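Odorant Binding Protein from Varroa destructor, form P2<1> (Varroa destructor, PDB 7NZA) probably binds small odorant molecules in a wide open internal cavity and carries them. Local coordinates at residues 90-95 / 103-108; 109-114 / 131-136. One frame throughout, in Å; residues are numbered along the deposited sequence.

In the fold
Contacts 1 and 2 follow one another along helix 98-118, which meets helix 84-93 through its earlier turns and helix 122-141 through its later ones. Contact 1 (90-95 with 103-108) is the buried one: aliphatic branches and an imidazole, without a hydrogen bond across it, but with a sodium ion at its border. Contact 2 (109-114 with 131-136) is partly buried and covalent, a disulfide with its inner side in the core and a glutamate on the surface. The two centres lie about 11 Å apart and share an apolar seam, where M133 of contact 2 packs on I91 and H108 of contact 1. Both also touch the second subunit.

Contact 1: residues 90-95 / 103-108; sequences EIKNKK and AVLLKH. With NA (sodium ion), chain E.
The imidazole of H108 is approached obliquely by the end of I91, whose CD1 comes to 4.4 Å from H108 ND1. That nitrogen is hydrogen-bonded to the hydroxyl of Y129, whose ring stands nearly perpendicular to the imidazole. On the carbon side of the same ring, CD2 of H108 lies 3.8 Å from the sodium ion. The imidazole is thus fixed in rotation by a polar partner at one nitrogen, while an aliphatic branch packs against it.

I91 makes the largest share of the contact, with both of its branches in use. With CG1 beside the backbone N (chi1 -69°), CG2 falls anti to it and meets V104 CG1 at 3.9 Å. CD1, at the end of the longer branch, reaches the same methyl, 4.1 Å from V104 CG1, so both branches of the isoleucine bear on one methyl of V104 from the same side. L105 runs past I91 in the opposite direction, its CD2 lying 4.0 Å from I91 CG2. The other methyl of L105, CD1, touches the aliphatic part of K92 at CG (4.0 Å), the two side chains meeting at about a right angle. No hydrogen bond spans the contact, and its cohesion comes from these methyl contacts.

L105 has a second role through its backbone: its carbonyl O binds the sodium ion at 2.8 Å. R88, from helix 84-93, is the other residue of that site and also packs on L105 and H108, so the ion sits where the two helices approach each other.

Helix 84-93 and helix 98-118 are successive in the chain, with only a short connection between them. Helix 122-141 covers the seam by laying M133 over I91 and H108, and A8 of the second subunit packs on I91.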
ATOM      1  N   GLU A  90       7.999 -16.963 -14.014  1.00 17.10           N
ATOM      2  CA  GLU A  90       7.310 -16.684 -12.722  1.00 17.74           C
ATOM      3  C   GLU A  90       5.817 -16.668 -12.949  1.00 17.41           C
ATOM      4  O   GLU A  90       5.039 -17.220 -12.106  1.00 19.28           O
ATOM      5  CB  GLU A  90       7.824 -15.406 -12.077  1.00 18.37           C
ATOM      6  CG  GLU A  90       7.204 -15.061 -10.753  1.00 22.19           C
ATOM      7  CD  GLU A  90       7.378 -13.655 -10.217  1.00 25.22           C
ATOM      8  OE1 GLU A  90       7.649 -12.734 -10.996  1.00 25.47           O
ATOM      9  OE2 GLU A  90       7.083 -13.471  -9.024  1.00 35.55           O
ATOM     10  N   ILE A  91       5.323 -16.137 -14.073  1.00 17.09           N
ATOM     11  CA  ILE A  91       3.873 -16.179 -14.384  1.00 17.33           C
ATOM     12  C   ILE A  91       3.460 -17.646 -14.490  1.00 17.77           C
ATOM     13  O   ILE A  91       2.358 -17.994 -13.995  1.00 18.50           O
ATOM     14  CB  ILE A  91       3.569 -15.414 -15.678  1.00 16.79           C
ATOM     15  CG1 ILE A  91       3.770 -13.906 -15.504  1.00 16.52           C
ATOM     16  CG2 ILE A  91       2.173 -15.734 -16.140  1.00 18.75           C
ATOM     17  CD1 ILE A  91       3.907 -13.150 -16.826  1.00 16.45           C
ATOM     18  N   LYS A  92       4.181 -18.443 -15.272  1.00 18.47           N
ATOM     19  CA  LYS A  92       3.800 -19.877 -15.408  1.00 18.69           C
ATOM     20  C   LYS A  92       3.706 -20.555 -14.030  1.00 20.05           C
ATOM     21  O   LYS A  92       2.809 -21.329 -13.817  1.00 22.03           O
ATOM     22  CB  LYS A  92       4.804 -20.583 -16.318  1.00 20.70           C
ATOM     23  CG  LYS A  92       4.674 -20.215 -17.780  1.00 23.70           C
ATOM     24  CD  LYS A  92       5.731 -20.767 -18.657  1.00 28.67           C
ATOM     25  CE  LYS A  92       5.802 -22.266 -18.589  1.00 36.36           C
ATOM     26  NZ  LYS A  92       7.016 -22.741 -19.272  1.00 41.44           N
ATOM     27  N   ASN A  93       4.588 -20.199 -13.116  1.00 18.49           N
ATOM     28  CA  ASN A  93       4.644 -20.854 -11.784  1.00 20.73           C
ATOM     29  C   ASN A  93       3.446 -20.459 -10.951  1.00 22.31           C
ATOM     30  O   ASN A  93       3.248 -21.121  -9.883  1.00 23.69           O
ATOM     31  CB  ASN A  93       5.974 -20.573 -11.089  1.00 22.94           C
ATOM     32  CG  ASN A  93       7.115 -21.382 -11.683  1.00 28.91           C
ATOM     33  OD1 ASN A  93       6.905 -22.372 -12.386  1.00 33.47           O
ATOM     34  ND2 ASN A  93       8.337 -20.986 -11.363  1.00 33.86           N
ATOM     35  N   LYS A  94       2.682 -19.430 -11.296  1.00 21.05           N
ATOM     36  CA  LYS A  94       1.494 -19.036 -10.508  1.00 21.32           C
ATOM     37  C   LYS A  94       0.374 -20.058 -10.712  1.00 21.68           C
ATOM     38  O   LYS A  94      -0.618 -19.998  -9.951  1.00 23.49           O
ATOM     39  CB  LYS A  94       1.032 -17.651 -10.979  1.00 21.94           C
ATOM     40  CG  LYS A  94       2.029 -16.518 -10.767  1.00 23.33           C
ATOM     41  CD  LYS A  94       2.293 -16.268  -9.304  1.00 24.74           C
ATOM     42  CE  LYS A  94       3.052 -14.981  -9.075  1.00 28.02           C
ATOM     43  NZ  LYS A  94       3.243 -14.769  -7.622  1.00 30.92           N
ATOM     44  N   LYS A  95       0.401 -20.822 -11.790  1.00 22.12           N
ATOM     45  CA  LYS A  95      -0.637 -21.841 -12.034  1.00 23.52           C
ATOM     46  C   LYS A  95      -2.008 -21.208 -12.192  1.00 23.92           C
ATOM     47  O   LYS A  95      -2.999 -21.671 -11.609  1.00 23.77           O
ATOM     48  CB  LYS A  95      -0.591 -22.918 -10.934  1.00 28.21           C
ATOM     49  CG  LYS A  95       0.712 -23.709 -10.904  1.00 32.47           C
ATOM     50  CD  LYS A  95       1.129 -24.158 -12.281  1.00 36.05           C
ATOM     51  CE  LYS A  95       1.541 -25.593 -12.521  1.00 41.33           C
ATOM     52  NZ  LYS A  95       1.769 -25.808 -13.973  1.00 42.53           N
ATOM     53  N   ALA A 103      -3.514 -16.107 -22.350  1.00 17.50           N
ATOM     54  CA  ALA A 103      -3.711 -14.674 -22.649  1.00 17.76           C
ATOM     55  C   ALA A 103      -2.641 -13.826 -21.972  1.00 16.91           C
ATOM     56  O   ALA A 103      -2.104 -12.917 -22.607  1.00 16.88           O
ATOM     57  CB  ALA A 103      -5.112 -14.312 -22.200  1.00 18.50           C
ATOM     58  N   VAL A 104      -2.340 -14.088 -20.723  1.00 16.87           N
ATOM     59  CA  VAL A 104      -1.285 -13.334 -20.003  1.00 16.21           C
ATOM     60  C   VAL A 104       0.080 -13.510 -20.662  1.00 15.96           C
ATOM     61  O   VAL A 104       0.843 -12.535 -20.814  1.00 16.29           O
ATOM     62  CB  VAL A 104      -1.310 -13.658 -18.501  1.00 16.67           C
ATOM     63  CG1 VAL A 104      -0.083 -13.043 -17.850  1.00 16.01           C
ATOM     64  CG2 VAL A 104      -2.619 -13.215 -17.840  1.00 16.60           C
ATOM     65  N   LEU A 105       0.408 -14.739 -21.050  1.00 16.73           N
ATOM     66  CA  LEU A 105       1.724 -14.998 -21.670  1.00 16.57           C
ATOM     67  C   LEU A 105       1.813 -14.340 -23.069  1.00 16.29           C
ATOM     68  O   LEU A 105       2.914 -13.936 -23.453  1.00 17.72           O
ATOM     69  CB  LEU A 105       1.908 -16.516 -21.734  1.00 17.47           C
ATOM     70  CG  LEU A 105       2.254 -17.190 -20.396  1.00 19.52           C
ATOM     71  CD1 LEU A 105       2.337 -18.689 -20.644  1.00 20.86           C
ATOM     72  CD2 LEU A 105       3.521 -16.665 -19.784  1.00 21.42           C
ATOM     73  N   LEU A 106       0.723 -14.204 -23.763  1.00 15.93           N
ATOM     74  CA  LEU A 106       0.740 -13.477 -25.045  1.00 16.90           C
ATOM     75  C   LEU A 106       0.974 -12.006 -24.795  1.00 16.20           C
ATOM     76  O   LEU A 106       1.785 -11.367 -25.466  1.00 17.82           O
ATOM     77  CB  LEU A 106      -0.571 -13.696 -25.810  1.00 17.96           C
ATOM     78  CG  LEU A 106      -0.595 -13.098 -27.208  1.00 21.35           C
ATOM     79  CD1 LEU A 106       0.520 -13.682 -28.097  1.00 21.89           C
ATOM     80  CD2 LEU A 106      -1.950 -13.350 -27.832  1.00 22.82           C
ATOM     81  N   LYS A 107       0.339 -11.441 -23.751  1.00 15.68           N
ATOM     82  CA  LYS A 107       0.608 -10.035 -23.396  1.00 15.62           C
ATOM     83  C   LYS A 107       2.007  -9.901 -22.884  1.00 15.05           C
ATOM     84  O   LYS A 107       2.618  -8.827 -23.072  1.00 16.34           O
ATOM     85  CB  LYS A 107      -0.477  -9.491 -22.458  1.00 16.81           C
ATOM     86  CG  LYS A 107      -1.822  -9.272 -23.123  1.00 19.34           C
ATOM     87  CD  LYS A 107      -1.724  -8.284 -24.251  1.00 23.73           C
ATOM     88  CE  LYS A 107      -3.111  -7.873 -24.730  1.00 27.62           C
ATOM     89  NZ  LYS A 107      -2.963  -6.813 -25.745  1.00 33.75           N
ATOM     90  N   HIS A 108       2.588 -10.882 -22.196  1.00 15.80           N
ATOM     91  CA  HIS A 108       4.011 -10.785 -21.830  1.00 15.42           C
ATOM     92  C   HIS A 108       4.798 -10.472 -23.094  1.00 14.43           C
ATOM     93  O   HIS A 108       5.711  -9.629 -23.062  1.00 14.64           O
ATOM     94  CB  HIS A 108       4.489 -12.104 -21.172  1.00 14.79           C
ATOM     95  CG  HIS A 108       5.921 -12.181 -21.015  1.00 15.47           C
ATOM     96  ND1 HIS A 108       6.576 -11.568 -19.995  1.00 15.52           N
ATOM     97  CD2 HIS A 108       6.835 -12.771 -21.816  1.00 16.09           C
ATOM     98  CE1 HIS A 108       7.864 -11.774 -20.138  1.00 15.41           C
ATOM     99  NE2 HIS A 108       8.055 -12.530 -21.254  1.00 15.78           N
TER
HETATM  100 NA    NA E 203       5.114 -15.677 -23.492  1.00 25.13          NA

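Contact 2: residues 109-114 / 131-136; sequences DACQKE and ACMDYN
C111 and C132 are joined by a disulfide, SG to SG 2.1 Å, with a left-handed torsion of -76° about the S-S bond. The backbones are drawn close at this point, C111 CA lying 5.7 Å from C132 CA. C132 sends its sulfur anti to the backbone N (chi1 -177°), across the gap to C111, whose sulfur lies instead anti to its own carbonyl carbon.

The inner side of the bridge is closely filled. M133, bent at chi2 and chi3, lays its thioether beside the cystine: SD is 3.5 Å from C111 SG and 3.8 Å from C111 CB. Replacing M133 by an alanine would probably open a gap beside C111 SG and leave V104 without the methyl that packs on it.

The outer side is looser and more polar. E114, extended and exposed, only brings its OE1 to 3.6 Å from C132 SG, with no hydrogen bond across. N136 also borders the bridge, its ND2 3.8 Å from C111 SG, but the amide is committed to its own helix: ND2 donates to C132 O at 2.9 Å in a moderately bent bond. This donor sits above the carbonyl plane, on the opposite face from the backbone N of N136, which also donates to C132 O; the oxygen of a disulfide-bonded residue is thereby gripped twice.

The bridge, one of three disulfides in this largely helical protein, staples helix 98-118 to helix 122-141, an antiparallel alpha-hairpin closed by a short turn. The axes of the two segments pass 9.4 Å apart at 150°. Y129 of helix 122-141 also packs on C111, while K12 of the second subunit forms a salt bridge with D134.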
ATOM      1  N   ASP A 109       4.613 -11.231 -24.155  1.00 14.56           N
ATOM      2  CA  ASP A 109       5.378 -11.010 -25.402  1.00 15.19           C
ATOM      3  C   ASP A 109       5.065  -9.598 -25.918  1.00 15.41           C
ATOM      4  O   ASP A 109       6.035  -8.939 -26.355  1.00 15.77           O
ATOM      5  CB  ASP A 109       5.079 -12.101 -26.413  1.00 16.12           C
ATOM      6  CG  ASP A 109       5.480 -13.508 -26.019  1.00 17.09           C
ATOM      7  OD1 ASP A 109       6.457 -13.637 -25.315  1.00 18.47           O
ATOM      8  OD2 ASP A 109       4.732 -14.420 -26.464  1.00 18.79           O
ATOM      9  N   ALA A 110       3.794  -9.251 -25.953  1.00 13.59           N
ATOM     10  CA  ALA A 110       3.461  -7.925 -26.516  1.00 14.73           C
ATOM     11  C   ALA A 110       4.083  -6.796 -25.692  1.00 14.54           C
ATOM     12  O   ALA A 110       4.595  -5.821 -26.238  1.00 14.46           O
ATOM     13  CB  ALA A 110       1.951  -7.744 -26.558  1.00 16.38           C
ATOM     14  N   CYS A 111       4.099  -6.946 -24.388  1.00 13.71           N
ATOM     15  CA  CYS A 111       4.624  -5.916 -23.473  1.00 14.11           C
ATOM     16  C   CYS A 111       6.149  -5.881 -23.561  1.00 13.86           C
ATOM     17  O   CYS A 111       6.729  -4.785 -23.571  1.00 14.98           O
ATOM     18  CB  CYS A 111       4.199  -6.200 -22.047  1.00 14.92           C
ATOM     19  SG  CYS A 111       2.440  -5.845 -21.760  1.00 15.35           S
ATOM     20  N   GLN A 112       6.838  -7.029 -23.690  1.00 13.76           N
ATOM     21  CA  GLN A 112       8.281  -7.027 -23.877  1.00 14.08           C
ATOM     22  C   GLN A 112       8.612  -6.310 -25.178  1.00 14.91           C
ATOM     23  O   GLN A 112       9.579  -5.568 -25.237  1.00 15.47           O
ATOM     24  CB  GLN A 112       8.824  -8.447 -23.802  1.00 14.62           C
ATOM     25  CG  GLN A 112      10.309  -8.505 -24.065  1.00 15.28           C
ATOM     26  CD  GLN A 112      10.858  -9.893 -23.932  1.00 16.10           C
ATOM     27  OE1 GLN A 112      10.184 -10.827 -23.556  1.00 16.26           O
ATOM     28  NE2 GLN A 112      12.173 -10.023 -24.129  1.00 18.17           N
ATOM     29  N   LYS A 113       7.880  -6.617 -26.244  1.00 14.86           N
ATOM     30  CA  LYS A 113       8.140  -5.984 -27.556  1.00 14.53           C
ATOM     31  C   LYS A 113       7.969  -4.480 -27.440  1.00 15.22           C
ATOM     32  O   LYS A 113       8.778  -3.703 -27.914  1.00 16.18           O
ATOM     33  CB  LYS A 113       7.193  -6.586 -28.589  1.00 15.09           C
ATOM     34  CG  LYS A 113       7.397  -5.960 -29.978  1.00 16.74           C
ATOM     35  CD  LYS A 113       6.449  -6.447 -31.041  1.00 18.36           C
ATOM     36  CE  LYS A 113       6.638  -5.821 -32.388  1.00 22.42           C
ATOM     37  NZ  LYS A 113       5.884  -6.531 -33.414  1.00 23.92           N
ATOM     38  N   GLU A 114       6.829  -4.061 -26.870  1.00 14.64           N
ATOM     39  CA  GLU A 114       6.581  -2.607 -26.715  1.00 16.37           C
ATOM     40  C   GLU A 114       7.725  -1.949 -25.949  1.00 16.54           C
ATOM     41  O   GLU A 114       8.254  -0.887 -26.357  1.00 17.90           O
ATOM     42  CB  GLU A 114       5.229  -2.361 -26.099  1.00 18.07           C
ATOM     43  CG  GLU A 114       4.926  -0.877 -25.929  1.00 22.01           C
ATOM     44  CD  GLU A 114       3.636  -0.567 -25.204  1.00 27.54           C
ATOM     45  OE1 GLU A 114       2.921  -1.480 -24.808  1.00 36.19           O
ATOM     46  OE2 GLU A 114       3.359   0.606 -25.026  1.00 34.98           O
ATOM     47  N   ALA A 131       4.389  -1.585 -16.247  1.00 15.08           N
ATOM     48  CA  ALA A 131       3.137  -0.840 -16.388  1.00 15.11           C
ATOM     49  C   ALA A 131       2.211  -1.538 -17.373  1.00 14.88           C
ATOM     50  O   ALA A 131       1.007  -1.639 -17.168  1.00 15.66           O
ATOM     51  CB  ALA A 131       3.411   0.594 -16.814  1.00 15.92           C
ATOM     52  N   CYS A 132       2.763  -1.974 -18.476  1.00 14.46           N
ATOM     53  CA  CYS A 132       2.034  -2.707 -19.543  1.00 14.56           C
ATOM     54  C   CYS A 132       1.400  -3.986 -18.987  1.00 14.37           C
ATOM     55  O   CYS A 132       0.231  -4.278 -19.256  1.00 14.78           O
ATOM     56  CB  CYS A 132       2.955  -3.011 -20.713  1.00 15.57           C
ATOM     57  SG  CYS A 132       2.263  -3.835 -22.157  1.00 16.68           S
ATOM     58  N   MET A 133       2.156  -4.702 -18.201  1.00 14.14           N
ATOM     59  CA  MET A 133       1.626  -5.990 -17.641  1.00 13.96           C
ATOM     60  C   MET A 133       0.606  -5.680 -16.541  1.00 14.17           C
ATOM     61  O   MET A 133      -0.386  -6.389 -16.417  1.00 14.99           O
ATOM     62  CB  MET A 133       2.757  -6.849 -17.118  1.00 13.18           C
ATOM     63  CG  MET A 133       3.565  -7.400 -18.279  1.00 14.03           C
ATOM     64  SD  MET A 133       2.623  -8.464 -19.406  1.00 14.68           S
ATOM     65  CE  MET A 133       2.604 -10.019 -18.514  1.00 15.17           C
ATOM     66  N   ASP A 134       0.814  -4.641 -15.747  1.00 15.10           N
ATOM     67  CA  ASP A 134      -0.187  -4.295 -14.682  1.00 15.42           C
ATOM     68  C   ASP A 134      -1.527  -4.067 -15.347  1.00 15.16           C
ATOM     69  O   ASP A 134      -2.548  -4.636 -14.919  1.00 17.34           O
ATOM     70  CB  ASP A 134       0.302  -3.112 -13.887  1.00 17.11           C
ATOM     71  CG  ASP A 134      -0.477  -2.821 -12.631  1.00 19.83           C
ATOM     72  OD1 ASP A 134      -0.022  -3.164 -11.567  1.00 21.43           O
ATOM     73  OD2 ASP A 134      -1.588  -2.367 -12.803  1.00 22.76           O
ATOM     74  N   TYR A 135      -1.534  -3.271 -16.404  1.00 16.15           N
ATOM     75  CA  TYR A 135      -2.757  -2.949 -17.129  1.00 16.63           C
ATOM     76  C   TYR A 135      -3.360  -4.157 -17.805  1.00 15.82           C
ATOM     77  O   TYR A 135      -4.512  -4.482 -17.621  1.00 17.43           O
ATOM     78  CB  TYR A 135      -2.457  -1.849 -18.150  1.00 19.11           C
ATOM     79  CG  TYR A 135      -3.649  -1.517 -18.961  1.00 22.09           C
ATOM     80  CD1 TYR A 135      -4.792  -0.983 -18.397  1.00 25.07           C
ATOM     81  CD2 TYR A 135      -3.683  -1.857 -20.280  1.00 23.31           C
ATOM     82  CE1 TYR A 135      -5.932  -0.731 -19.164  1.00 26.27           C
ATOM     83  CE2 TYR A 135      -4.760  -1.486 -21.089  1.00 24.45           C
ATOM     84  CZ  TYR A 135      -5.891  -0.972 -20.509  1.00 26.57           C
ATOM     85  OH  TYR A 135      -6.976  -0.676 -21.317  1.00 32.07           O
ATOM     86  N   ASN A 136      -2.553  -4.887 -18.570  1.00 16.39           N
ATOM     87  CA  ASN A 136      -3.091  -6.032 -19.329  1.00 16.38           C
ATOM     88  C   ASN A 136      -3.490  -7.197 -18.454  1.00 16.17           C
ATOM     89  O   ASN A 136      -4.545  -7.786 -18.716  1.00 16.39           O
ATOM     90  CB  ASN A 136      -2.112  -6.502 -20.391  1.00 17.83           C
ATOM     91  CG  ASN A 136      -2.132  -5.613 -21.604  1.00 19.53           C
ATOM     92  OD1 ASN A 136      -3.101  -5.691 -22.367  1.00 21.31           O
ATOM     93  ND2 ASN A 136      -1.170  -4.736 -21.746  1.00 20.00           N
TER